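Local coordinates for protein HepC.19480.a.B1 (PDB 6MTZ) that is of unknown function but probably works as a phosphoesterase of the DHH/DHHA1 family, with two domains joined by helices, at residues S28-K33 with T146-L151; Y137-L140 with N144-W147; S181-R186 with I227-D232; I241-Q246 with A279-T284. All blocks are in the same frame, centred on the assembly; numbering follows the deposited sequence.

Along the chain the contacts fall into two groups. Contacts 1 and 2, centres about 5 Å apart, share helix 145-159, which they pack against the end of helix 19-29 and the loop after helix 125-136; both belong to the N-terminal part, built on a parallel sheet. Contacts 3 and 4 come later, centres about 12 Å apart, and bring in the successive helices 213-228 and 238-251, the second of which leans on helix 276-285 beside the mixed sheet of the C-terminal part. Contacts 1 and 4 lie about 34 Å apart between centres, so the set runs from the first domain through the helical connection to the second.

Contact 1: residues S28-K33 with T146-L151; sequences SKQFFK and TWLEPL
Gln30 and Leu148 bring the two backbones nearest, their CA atoms 8.9 Å apart, too far for main-chain bonding, so side chains alone bridge the gap. The chain just beyond helix 19-29 packs on helix 145-159, at the flank of the parallel sheet in the alpha/beta domain expected of a DHH protein. Phe31 N and Phe32 N both donate to Ser28 O, which closes the turn from which Gln30 projects toward the second helix.

Gln30 suits this half-buried place because its chain has an oily stem and a polar head. The stem runs alongside Leu148 in the opposite sense, CB 4.0 Å and CG 3.9 Å from the methyl CD2 of Leu148. With CG of Leu148 anti to its own backbone nitrogen (chi1 180°), that branched end reaches out to the stem, and Leu26, Val27, Tyr130 and Ile139 also touch this leucine. A bend at chi2 of Gln30 (-76°) turns the amide aside toward Trp147. There NE2 comes up obliquely to the six-membered ring of the indole, 4.0 Å from Trp147 CH2, with the amide and ring planes 72° apart, an approach by van der Waals contact. The amide oxygen OE1 has its own partner, Asn144 ND2, which should steady the head beside the ring.

Trp147 is wide enough to span the distance to Gln30, and it also touches Leu26 and Glu202. One face of its indole carries CB of the next residue, Leu148, 4.2 Å above the plane and displaced toward the rim.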
loop_
_atom_site.group_PDB
_atom_site.type_symbol
_atom_site.label_atom_id
_atom_site.label_comp_id
_atom_site.label_asym_id
_atom_site.label_seq_id
_atom_site.Cartn_x
_atom_site.Cartn_y
_atom_site.Cartn_z
ATOM N N SER A 28 4.812 12.033 9.060
ATOM C CA SER A 28 6.232 12.111 8.723
ATOM C C SER A 28 6.465 12.940 7.475
ATOM O O SER A 28 7.500 13.604 7.371
ATOM C CB SER A 28 6.842 10.723 8.543
ATOM O OG SER A 28 6.320 10.061 7.410
ATOM N N LYS A 29 5.531 12.905 6.509
ATOM C CA LYS A 29 5.703 13.748 5.316
ATOM C C LYS A 29 5.587 15.234 5.641
ATOM O O LYS A 29 6.014 16.071 4.838
ATOM C CB LYS A 29 4.684 13.380 4.232
ATOM C CG LYS A 29 5.054 12.129 3.445
ATOM C CD LYS A 29 3.832 11.417 2.910
ATOM C CE LYS A 29 3.614 11.758 1.467
ATOM N NZ LYS A 29 4.668 11.139 0.654
ATOM N N GLN A 30 5.028 15.588 6.798
ATOM C CA GLN A 30 5.014 16.990 7.183
ATOM C C GLN A 30 6.378 17.468 7.664
ATOM O O GLN A 30 6.587 18.681 7.767
ATOM C CB GLN A 30 3.941 17.224 8.249
ATOM C CG GLN A 30 2.511 16.972 7.709
ATOM C CD GLN A 30 2.008 18.104 6.816
ATOM O OE1 GLN A 30 2.182 19.283 7.134
ATOM N NE2 GLN A 30 1.394 17.748 5.684
ATOM N N PHE A 31 7.323 16.559 7.913
ATOM C CA PHE A 31 8.617 16.947 8.460
ATOM C C PHE A 31 9.781 16.759 7.507
ATOM O O PHE A 31 10.753 17.507 7.600
ATOM C CB PHE A 31 8.909 16.180 9.758
ATOM C CG PHE A 31 8.046 16.614 10.912
ATOM C CD1 PHE A 31 6.782 16.069 11.089
ATOM C CD2 PHE A 31 8.478 17.594 11.790
ATOM C CE1 PHE A 31 5.961 16.487 12.143
ATOM C CE2 PHE A 31 7.672 18.022 12.830
ATOM C CZ PHE A 31 6.408 17.469 13.016
ATOM N N PHE A 32 9.716 15.805 6.583
ATOM C CA PHE A 32 10.900 15.395 5.836
ATOM C C PHE A 32 10.720 15.686 4.358
ATOM O O PHE A 32 9.807 15.147 3.724
ATOM C CB PHE A 32 11.192 13.917 6.073
ATOM C CG PHE A 32 11.590 13.624 7.482
ATOM C CD1 PHE A 32 12.603 14.347 8.086
ATOM C CD2 PHE A 32 10.953 12.637 8.202
ATOM C CE1 PHE A 32 12.971 14.090 9.384
ATOM C CE2 PHE A 32 11.321 12.367 9.499
ATOM C CZ PHE A 32 12.327 13.099 10.090
ATOM N N LYS A 33 11.602 16.537 3.825
ATOM C CA LYS A 33 11.614 16.843 2.402
ATOM C C LYS A 33 12.059 15.646 1.569
ATOM O O LYS A 33 11.573 15.462 0.448
ATOM C CB LYS A 33 12.527 18.039 2.136
ATOM N N THR A 146 -2.067 23.663 13.232
ATOM C CA THR A 146 -3.389 23.873 13.806
ATOM C C THR A 146 -4.400 22.829 13.334
ATOM O O THR A 146 -5.403 22.608 14.019
ATOM C CB THR A 146 -3.874 25.292 13.492
ATOM O OG1 THR A 146 -3.860 25.499 12.084
ATOM C CG2 THR A 146 -2.950 26.308 14.129
ATOM N N TRP A 147 -4.174 22.180 12.185
ATOM C CA TRP A 147 -4.993 21.018 11.856
ATOM C C TRP A 147 -4.276 19.698 12.093
ATOM O O TRP A 147 -4.942 18.687 12.351
ATOM C CB TRP A 147 -5.503 21.077 10.406
ATOM C CG TRP A 147 -4.457 21.069 9.318
ATOM C CD1 TRP A 147 -3.971 22.160 8.645
ATOM C CD2 TRP A 147 -3.799 19.927 8.755
ATOM N NE1 TRP A 147 -3.036 21.764 7.718
ATOM C CE2 TRP A 147 -2.922 20.400 7.757
ATOM C CE3 TRP A 147 -3.858 18.553 9.001
ATOM C CZ2 TRP A 147 -2.127 19.552 7.004
ATOM C CZ3 TRP A 147 -3.055 17.704 8.249
ATOM C CH2 TRP A 147 -2.197 18.210 7.271
ATOM N N LEU A 148 -2.943 19.686 12.060
ATOM C CA LEU A 148 -2.228 18.421 12.178
ATOM C C LEU A 148 -2.368 17.827 13.581
ATOM O O LEU A 148 -2.616 16.619 13.728
ATOM C CB LEU A 148 -0.760 18.613 11.793
ATOM C CG LEU A 148 0.079 17.333 11.886
ATOM C CD1 LEU A 148 -0.533 16.215 11.040
ATOM C CD2 LEU A 148 1.496 17.601 11.450
ATOM N N GLU A 149 -2.242 18.659 14.629
ATOM C CA GLU A 149 -2.354 18.106 15.979
ATOM C C GLU A 149 -3.771 17.614 16.270
ATOM O O GLU A 149 -3.921 16.542 16.869
ATOM C CB GLU A 149 -1.885 19.116 17.035
ATOM C CG GLU A 149 -0.368 19.290 17.008
ATOM C CD GLU A 149 0.159 20.220 18.086
ATOM O OE1 GLU A 149 -0.647 20.744 18.881
ATOM O OE2 GLU A 149 1.390 20.428 18.135
ATOM N N PRO A 150 -4.830 18.327 15.868
ATOM C CA PRO A 150 -6.172 17.736 16.005
ATOM C C PRO A 150 -6.333 16.425 15.248
ATOM O O PRO A 150 -6.957 15.482 15.756
ATOM C CB PRO A 150 -7.081 18.834 15.440
ATOM C CG PRO A 150 -6.357 20.081 15.805
ATOM C CD PRO A 150 -4.920 19.749 15.500
ATOM N N LEU A 151 -5.788 16.342 14.038
ATOM C CA LEU A 151 -5.868 15.092 13.287
ATOM C C LEU A 151 -5.160 13.967 14.030
ATOM O O LEU A 151 -5.674 12.844 14.110
ATOM C CB LEU A 151 -5.285 15.284 11.884
ATOM C CG LEU A 151 -5.513 14.180 10.831
ATOM C CD1 LEU A 151 -5.424 14.754 9.437
ATOM C CD2 LEU A 151 -4.495 13.062 10.961
#

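Contact 2: residues Y137-L140 with N144-W147; sequences YAIL and NTTW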
loop_
_atom_site.group_PDB
_atom_site.type_symbol
_atom_site.label_atom_id
_atom_site.label_comp_id
_atom_site.label_asym_id
_atom_site.label_seq_id
_atom_site.Cartn_x
_atom_site.Cartn_y
_atom_site.Cartn_z
ATOM N N TYR A 137 12.590 17.639 14.975
ATOM C CA TYR A 137 12.647 18.256 13.659
ATOM C C TYR A 137 11.604 19.362 13.539
ATOM O O TYR A 137 10.502 19.263 14.087
ATOM C CB TYR A 137 12.418 17.195 12.566
ATOM C CG TYR A 137 13.387 16.045 12.677
ATOM C CD1 TYR A 137 14.711 16.175 12.252
ATOM C CD2 TYR A 137 12.988 14.832 13.226
ATOM C CE1 TYR A 137 15.613 15.107 12.369
ATOM C CE2 TYR A 137 13.876 13.763 13.344
ATOM C CZ TYR A 137 15.180 13.907 12.919
ATOM O OH TYR A 137 16.042 12.840 13.039
ATOM N N ALA A 138 11.956 20.411 12.799
ATOM C CA ALA A 138 10.992 21.452 12.478
ATOM C C ALA A 138 9.971 20.946 11.460
ATOM O O ALA A 138 10.329 20.317 10.465
ATOM C CB ALA A 138 11.714 22.686 11.922
ATOM N N ILE A 139 8.688 21.225 11.706
ATOM C CA ILE A 139 7.672 20.936 10.698
ATOM C C ILE A 139 7.904 21.833 9.482
ATOM O O ILE A 139 8.263 23.009 9.615
ATOM C CB ILE A 139 6.256 21.120 11.275
ATOM C CG1 ILE A 139 5.212 20.655 10.250
ATOM C CG2 ILE A 139 6.005 22.582 11.715
ATOM C CD1 ILE A 139 3.845 20.444 10.836
ATOM N N LEU A 140 7.757 21.270 8.284
ATOM C CA LEU A 140 8.101 22.030 7.079
ATOM C C LEU A 140 7.242 23.284 6.952
ATOM O O LEU A 140 7.757 24.369 6.662
ATOM C CB LEU A 140 7.961 21.141 5.838
ATOM C CG LEU A 140 8.882 19.914 5.851
ATOM C CD1 LEU A 140 8.560 18.963 4.715
ATOM C CD2 LEU A 140 10.315 20.388 5.768
ATOM N N ASN A 144 0.589 24.382 9.390
ATOM C CA ASN A 144 -0.255 23.186 9.352
ATOM C C ASN A 144 -0.536 22.616 10.733
ATOM O O ASN A 144 -1.449 21.794 10.866
ATOM C CB ASN A 144 0.378 22.090 8.499
ATOM C CG ASN A 144 0.413 22.444 7.037
ATOM O OD1 ASN A 144 -0.129 23.457 6.637
ATOM N ND2 ASN A 144 1.060 21.606 6.232
ATOM N N THR A 145 0.213 23.048 11.755
ATOM C CA THR A 145 0.066 22.468 13.084
ATOM C C THR A 145 -1.361 22.598 13.606
ATOM O O THR A 145 -1.845 21.715 14.323
ATOM C CB THR A 145 1.058 23.127 14.042
ATOM O OG1 THR A 145 2.396 22.923 13.554
ATOM C CG2 THR A 145 0.939 22.508 15.434
ATOM N N THR A 146 -2.067 23.663 13.232
ATOM C CA THR A 146 -3.389 23.873 13.806
ATOM C C THR A 146 -4.400 22.829 13.334
ATOM O O THR A 146 -5.403 22.608 14.019
ATOM C CB THR A 146 -3.874 25.292 13.492
ATOM O OG1 THR A 146 -3.860 25.499 12.084
ATOM C CG2 THR A 146 -2.950 26.308 14.129
ATOM N N TRP A 147 -4.174 22.180 12.185
ATOM C CA TRP A 147 -4.993 21.018 11.856
ATOM C C TRP A 147 -4.276 19.698 12.093
ATOM O O TRP A 147 -4.942 18.687 12.351
ATOM C CB TRP A 147 -5.503 21.077 10.406
ATOM C CG TRP A 147 -4.457 21.069 9.318
ATOM C CD1 TRP A 147 -3.971 22.160 8.645
ATOM C CD2 TRP A 147 -3.799 19.927 8.755
ATOM N NE1 TRP A 147 -3.036 21.764 7.718
ATOM C CE2 TRP A 147 -2.922 20.400 7.757
ATOM C CE3 TRP A 147 -3.858 18.553 9.001
ATOM C CZ2 TRP A 147 -2.127 19.552 7.004
ATOM C CZ3 TRP A 147 -3.055 17.704 8.249
ATOM C CH2 TRP A 147 -2.197 18.210 7.271
#
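Ile139 reaches from the loop after helix 125-136 to the start of helix 145-159, where it meets Thr145, and to the preceding Asn144; the CA atoms of Ile139 and Thr145 are 8.1 Å apart. Its CB points at the helix and splits into two arms. The short arm, CG2, ends 4.1 Å from Thr145 OG1. On the longer arm CG1 serves as a spacer: it stands anti to the backbone nitrogen (chi1 -173°), and chi2 keeps the chain straight, so the arm is extended and carries its tip toward the helix start. That tip, CD1, comes to 4.0 Å from Thr145 OG1 and 4.5 Å from Asn144 CB.

Both arms of the isoleucine come up to the one hydroxyl oxygen from the same side, in van der Waals contact alone. Threonine suits the place because its OG1 can bond weakly back to Pro142 O while still packing against the isoleucine. Phe31 and Lys134 press on Ile139 as well, and Tyr130 and Lys134 on Thr145, so Ile139 is buried, while Thr145 stays partly exposed.

Within the second segment Trp147 N bonds to Asn144 O at 3.1 Å, and the same oxygen lies over one face of the Trp147 indole, off toward its rim. The whole is a helix-loop-helix connection, whose loop folds back on the start of the helix that follows it.

Contact 3: residues S181-R186 with I227-D232; sequences SSELNR and IALGGD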
loop_
_atom_site.group_PDB
_atom_site.type_symbol
_atom_site.label_atom_id
_atom_site.label_comp_id
_atom_site.label_asym_id
_atom_site.label_seq_id
_atom_site.Cartn_x
_atom_site.Cartn_y
_atom_site.Cartn_z
ATOM N N SER A 181 -10.932 2.303 1.072
ATOM C CA SER A 181 -10.370 3.017 -0.076
ATOM C C SER A 181 -9.405 2.098 -0.831
ATOM O O SER A 181 -8.212 2.354 -0.954
ATOM C CB SER A 181 -9.707 4.326 0.363
ATOM O OG SER A 181 -8.750 4.138 1.418
ATOM N N SER A 182 -9.965 1.002 -1.349
ATOM C CA SER A 182 -9.211 -0.047 -2.017
ATOM C C SER A 182 -9.311 0.042 -3.537
ATOM O O SER A 182 -9.001 -0.939 -4.225
ATOM C CB SER A 182 -9.690 -1.414 -1.532
ATOM O OG SER A 182 -9.788 -1.441 -0.110
ATOM N N GLU A 183 -9.740 1.194 -4.069
ATOM C CA GLU A 183 -9.909 1.358 -5.510
ATOM C C GLU A 183 -8.598 1.287 -6.288
ATOM O O GLU A 183 -8.636 1.041 -7.491
ATOM C CB GLU A 183 -10.610 2.691 -5.813
ATOM C CG GLU A 183 -12.087 2.772 -5.373
ATOM C CD GLU A 183 -12.235 2.954 -3.875
ATOM O OE1 GLU A 183 -11.238 3.360 -3.231
ATOM O OE2 GLU A 183 -13.333 2.671 -3.342
ATOM N N LEU A 184 -7.447 1.551 -5.656
ATOM C CA LEU A 184 -6.139 1.362 -6.287
ATOM C C LEU A 184 -5.436 0.193 -5.599
ATOM O O LEU A 184 -5.016 0.305 -4.435
ATOM C CB LEU A 184 -5.282 2.629 -6.207
ATOM C CG LEU A 184 -5.838 3.927 -6.823
ATOM C CD1 LEU A 184 -4.886 5.096 -6.578
ATOM C CD2 LEU A 184 -6.107 3.785 -8.334
ATOM N N ASN A 185 -5.292 -0.916 -6.328
ATOM C CA ASN A 185 -4.608 -2.096 -5.804
ATOM C C ASN A 185 -3.254 -1.727 -5.209
ATOM O O ASN A 185 -2.414 -1.102 -5.875
ATOM C CB ASN A 185 -4.418 -3.136 -6.913
ATOM C CG ASN A 185 -3.728 -4.396 -6.415
ATOM O OD1 ASN A 185 -2.507 -4.501 -6.446
ATOM N ND2 ASN A 185 -4.519 -5.368 -5.964
ATOM N N ARG A 186 -3.046 -2.137 -3.951
ATOM C CA ARG A 186 -1.856 -1.714 -3.218
ATOM C C ARG A 186 -0.598 -2.359 -3.778
ATOM O O ARG A 186 0.449 -1.701 -3.878
ATOM C CB ARG A 186 -1.998 -2.033 -1.727
ATOM C CG ARG A 186 -0.836 -1.494 -0.878
ATOM C CD ARG A 186 -1.110 -1.583 0.652
ATOM N NE ARG A 186 -1.220 -2.955 1.164
ATOM C CZ ARG A 186 -0.195 -3.683 1.620
ATOM N NH1 ARG A 186 1.036 -3.181 1.640
ATOM N NH2 ARG A 186 -0.399 -4.913 2.072
ATOM N N ILE A 227 -13.240 12.108 -6.992
ATOM C CA ILE A 227 -12.407 13.197 -7.480
ATOM C C ILE A 227 -10.936 12.886 -7.256
ATOM O O ILE A 227 -10.098 13.135 -8.131
ATOM C CB ILE A 227 -12.820 14.521 -6.814
ATOM C CG1 ILE A 227 -14.168 14.970 -7.374
ATOM C CG2 ILE A 227 -11.792 15.601 -7.071
ATOM C CD1 ILE A 227 -14.768 16.056 -6.591
ATOM N N ALA A 228 -10.595 12.328 -6.093
ATOM C CA ALA A 228 -9.187 12.017 -5.842
ATOM C C ALA A 228 -8.674 10.972 -6.824
ATOM O O ALA A 228 -7.476 10.932 -7.123
ATOM C CB ALA A 228 -8.997 11.535 -4.404
ATOM N N LEU A 229 -9.566 10.134 -7.356
ATOM C CA LEU A 229 -9.139 9.127 -8.320
ATOM C C LEU A 229 -9.007 9.680 -9.734
ATOM O O LEU A 229 -8.701 8.910 -10.649
ATOM C CB LEU A 229 -10.112 7.951 -8.326
ATOM C CG LEU A 229 -10.076 7.024 -7.114
ATOM C CD1 LEU A 229 -11.315 6.169 -7.134
ATOM C CD2 LEU A 229 -8.819 6.159 -7.145
ATOM N N GLY A 230 -9.244 10.975 -9.934
ATOM C CA GLY A 230 -9.172 11.584 -11.261
ATOM C C GLY A 230 -10.450 11.516 -12.073
ATOM O O GLY A 230 -10.432 11.869 -13.258
ATOM N N GLY A 231 -11.566 11.100 -11.473
ATOM C CA GLY A 231 -12.811 10.994 -12.204
ATOM C C GLY A 231 -13.674 12.231 -12.068
ATOM O O GLY A 231 -13.386 13.134 -11.285
ATOM N N ASP A 232 -14.746 12.267 -12.863
ATOM C CA ASP A 232 -15.755 13.326 -12.763
ATOM C C ASP A 232 -17.015 12.719 -12.157
ATOM O O ASP A 232 -17.766 12.018 -12.854
ATOM C CB ASP A 232 -16.053 13.944 -14.136
ATOM C CG ASP A 232 -17.243 14.922 -14.111
ATOM O OD1 ASP A 232 -17.819 15.208 -13.031
ATOM O OD2 ASP A 232 -17.603 15.419 -15.199
#
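Glu183 and Leu229 meet without any flat group stacking on another: the carboxylate of Glu183 is the one planar group among the touching side chains, and Leu229 presses neither face. Its oxygens are engaged elsewhere, OE1 with the hydroxyl of Tyr196 and OE2 in a salt bridge to Lys225. Contact with the leucine falls instead to the methylenes. The leucine stands at the end of helix 213-228, which closes in a Schellman motif, with two bonds back into the last turn, one of them Gly230 N to Ile227 O at 2.9 Å, and Gly230 takes a positive phi of 87°, which glycine tolerates easily. Loop 181-186 lies against this helix end in the helical region before the second domain.

Leu229 crosses Glu183 at about a right angle, its CD1 lying 3.8 Å from Glu183 CB and 3.9 Å from Glu183 CG. A bend at chi2 of Glu183 (76°) swings the charged end off, leaving the greasy stem against the methyl. The other branch of Leu229 turns to Leu184, a purely apolar partner sliding past it in the opposite direction. Tyr196, Met238 and Ile241 add to the oily surroundings of Leu229, while Glu183 O accepts from Ser242 OG and Asn185 N donates to Gln246 OE1, both on helix 238-251. The meeting of the leucines centres on one methyl, Leu229 CD2, 3.7 Å from Leu184 CG and 3.8 Å from Leu184 CD2.

Contact 4: residues I241-Q246 with A279-T284; sequences ISSNAQ and ANLFLT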
loop_
_atom_site.group_PDB
_atom_site.type_symbol
_atom_site.label_atom_id
_atom_site.label_comp_id
_atom_site.label_asym_id
_atom_site.label_seq_id
_atom_site.Cartn_x
_atom_site.Cartn_y
_atom_site.Cartn_z
ATOM N N ILE A 241 -14.546 4.809 -12.812
ATOM C CA ILE A 241 -13.467 5.691 -12.379
ATOM C C ILE A 241 -12.297 4.877 -11.844
ATOM O O ILE A 241 -11.135 5.156 -12.167
ATOM C CB ILE A 241 -13.990 6.690 -11.340
ATOM C CG1 ILE A 241 -14.985 7.642 -12.030
ATOM C CG2 ILE A 241 -12.823 7.459 -10.664
ATOM C CD1 ILE A 241 -15.776 8.463 -11.045
ATOM N N SER A 242 -12.585 3.843 -11.044
ATOM C CA SER A 242 -11.520 3.015 -10.483
ATOM C C SER A 242 -10.790 2.243 -11.576
ATOM O O SER A 242 -9.554 2.214 -11.606
ATOM C CB SER A 242 -12.099 2.046 -9.445
ATOM O OG SER A 242 -11.158 1.038 -9.112
ATOM N N SER A 243 -11.541 1.583 -12.471
ATOM C CA SER A 243 -10.881 0.786 -13.508
ATOM C C SER A 243 -10.100 1.677 -14.462
ATOM O O SER A 243 -9.000 1.317 -14.881
ATOM C CB SER A 243 -11.899 -0.079 -14.263
ATOM O OG SER A 243 -13.091 0.635 -14.540
ATOM N N ASN A 244 -10.607 2.878 -14.747
ATOM C CA ASN A 244 -9.865 3.803 -15.596
ATOM C C ASN A 244 -8.581 4.277 -14.933
ATOM O O ASN A 244 -7.527 4.323 -15.575
ATOM C CB ASN A 244 -10.735 4.989 -15.981
ATOM C CG ASN A 244 -10.853 5.123 -17.469
ATOM O OD1 ASN A 244 -9.924 5.594 -18.133
ATOM N ND2 ASN A 244 -11.975 4.670 -18.016
ATOM N N ALA A 245 -8.654 4.660 -13.655
ATOM C CA ALA A 245 -7.445 5.061 -12.948
ATOM C C ALA A 245 -6.412 3.932 -12.946
ATOM O O ALA A 245 -5.218 4.174 -13.161
ATOM C CB ALA A 245 -7.793 5.496 -11.521
ATOM N N GLN A 246 -6.854 2.685 -12.747
ATOM C CA GLN A 246 -5.911 1.571 -12.679
ATOM C C GLN A 246 -5.322 1.245 -14.047
ATOM O O GLN A 246 -4.103 1.074 -14.176
ATOM C CB GLN A 246 -6.588 0.355 -12.053
ATOM C CG GLN A 246 -6.832 0.592 -10.564
ATOM C CD GLN A 246 -7.419 -0.596 -9.838
ATOM O OE1 GLN A 246 -6.767 -1.211 -8.977
ATOM N NE2 GLN A 246 -8.671 -0.911 -10.155
ATOM N N ALA A 279 -9.914 -5.627 -17.075
ATOM C CA ALA A 279 -9.283 -6.241 -18.236
ATOM C C ALA A 279 -9.981 -5.825 -19.524
ATOM O O ALA A 279 -9.320 -5.573 -20.537
ATOM C CB ALA A 279 -9.278 -7.762 -18.085
ATOM N N ASN A 280 -11.313 -5.736 -19.505
ATOM C CA ASN A 280 -12.026 -5.282 -20.692
ATOM C C ASN A 280 -11.545 -3.897 -21.115
ATOM O O ASN A 280 -11.288 -3.656 -22.299
ATOM C CB ASN A 280 -13.534 -5.277 -20.439
ATOM C CG ASN A 280 -14.344 -5.059 -21.719
ATOM O OD1 ASN A 280 -14.546 -5.990 -22.495
ATOM N ND2 ASN A 280 -14.806 -3.828 -21.941
ATOM N N LEU A 281 -11.383 -2.986 -20.154
ATOM C CA LEU A 281 -10.899 -1.644 -20.473
ATOM C C LEU A 281 -9.436 -1.663 -20.906
ATOM O O LEU A 281 -9.060 -0.959 -21.849
ATOM C CB LEU A 281 -11.089 -0.725 -19.269
ATOM C CG LEU A 281 -10.702 0.733 -19.448
ATOM C CD1 LEU A 281 -11.472 1.357 -20.636
ATOM C CD2 LEU A 281 -10.997 1.473 -18.156
ATOM N N PHE A 282 -8.589 -2.455 -20.235
ATOM C CA PHE A 282 -7.184 -2.502 -20.631
ATOM C C PHE A 282 -7.043 -3.010 -22.056
ATOM O O PHE A 282 -6.277 -2.460 -22.857
ATOM C CB PHE A 282 -6.356 -3.395 -19.698
ATOM C CG PHE A 282 -4.896 -3.427 -20.079
ATOM C CD1 PHE A 282 -4.419 -4.349 -20.993
ATOM C CD2 PHE A 282 -4.017 -2.476 -19.578
ATOM C CE1 PHE A 282 -3.085 -4.345 -21.369
ATOM C CE2 PHE A 282 -2.689 -2.464 -19.954
ATOM C CZ PHE A 282 -2.224 -3.392 -20.853
ATOM N N LEU A 283 -7.741 -4.099 -22.369
ATOM C CA LEU A 283 -7.630 -4.688 -23.694
ATOM C C LEU A 283 -8.177 -3.757 -24.764
ATOM O O LEU A 283 -7.636 -3.711 -25.874
ATOM C CB LEU A 283 -8.343 -6.039 -23.714
ATOM C CG LEU A 283 -7.659 -7.073 -22.815
ATOM C CD1 LEU A 283 -8.491 -8.344 -22.642
ATOM C CD2 LEU A 283 -6.270 -7.412 -23.354
ATOM N N THR A 284 -9.213 -2.977 -24.450
ATOM C CA THR A 284 -9.708 -2.011 -25.426
ATOM C C THR A 284 -8.682 -0.906 -25.670
ATOM O O THR A 284 -8.360 -0.585 -26.821
ATOM C CB THR A 284 -11.040 -1.418 -24.965
ATOM O OG1 THR A 284 -12.003 -2.467 -24.796
ATOM C CG2 THR A 284 -11.558 -0.437 -25.989
#
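Packing across the contact rests on Leu281, whose methyl CD2 enters beside Ser243 and Asn244 and joins helix 238-251 to helix 276-285, next to the mixed sheet of the C-terminal domain. The CA atoms of Ser243 and Leu281 stand 7.4 Å apart. With CG of Leu281 anti to its backbone nitrogen (chi1 -177°), CD2 reaches past the side chains to the main chain, 3.8 Å from Ser243 C and 3.6 Å from Asn244 CA. The Asn244 side chain crosses the leucine at about a right angle, ND2 a tight 3.3 Å from CD2; its chi1 of -122° is far from a staggered value.

Among the hydrogen bonds, some run inside a helix and others leave helix 238-251 for loop 181-186. Ser243, small enough to admit the leucine, turns OG back to Asp239 O. On the other helix Asn280 O receives both Thr284 N, at 3.1 Å, and Thr284 OG1, at 2.9 Å, from opposite faces of its carbonyl plane.

No polar bond crosses between the segments, so shape rather than direction sets the fit: a single leucine methyl against a helix backbone, with the exposed amide of Asn244 beside it.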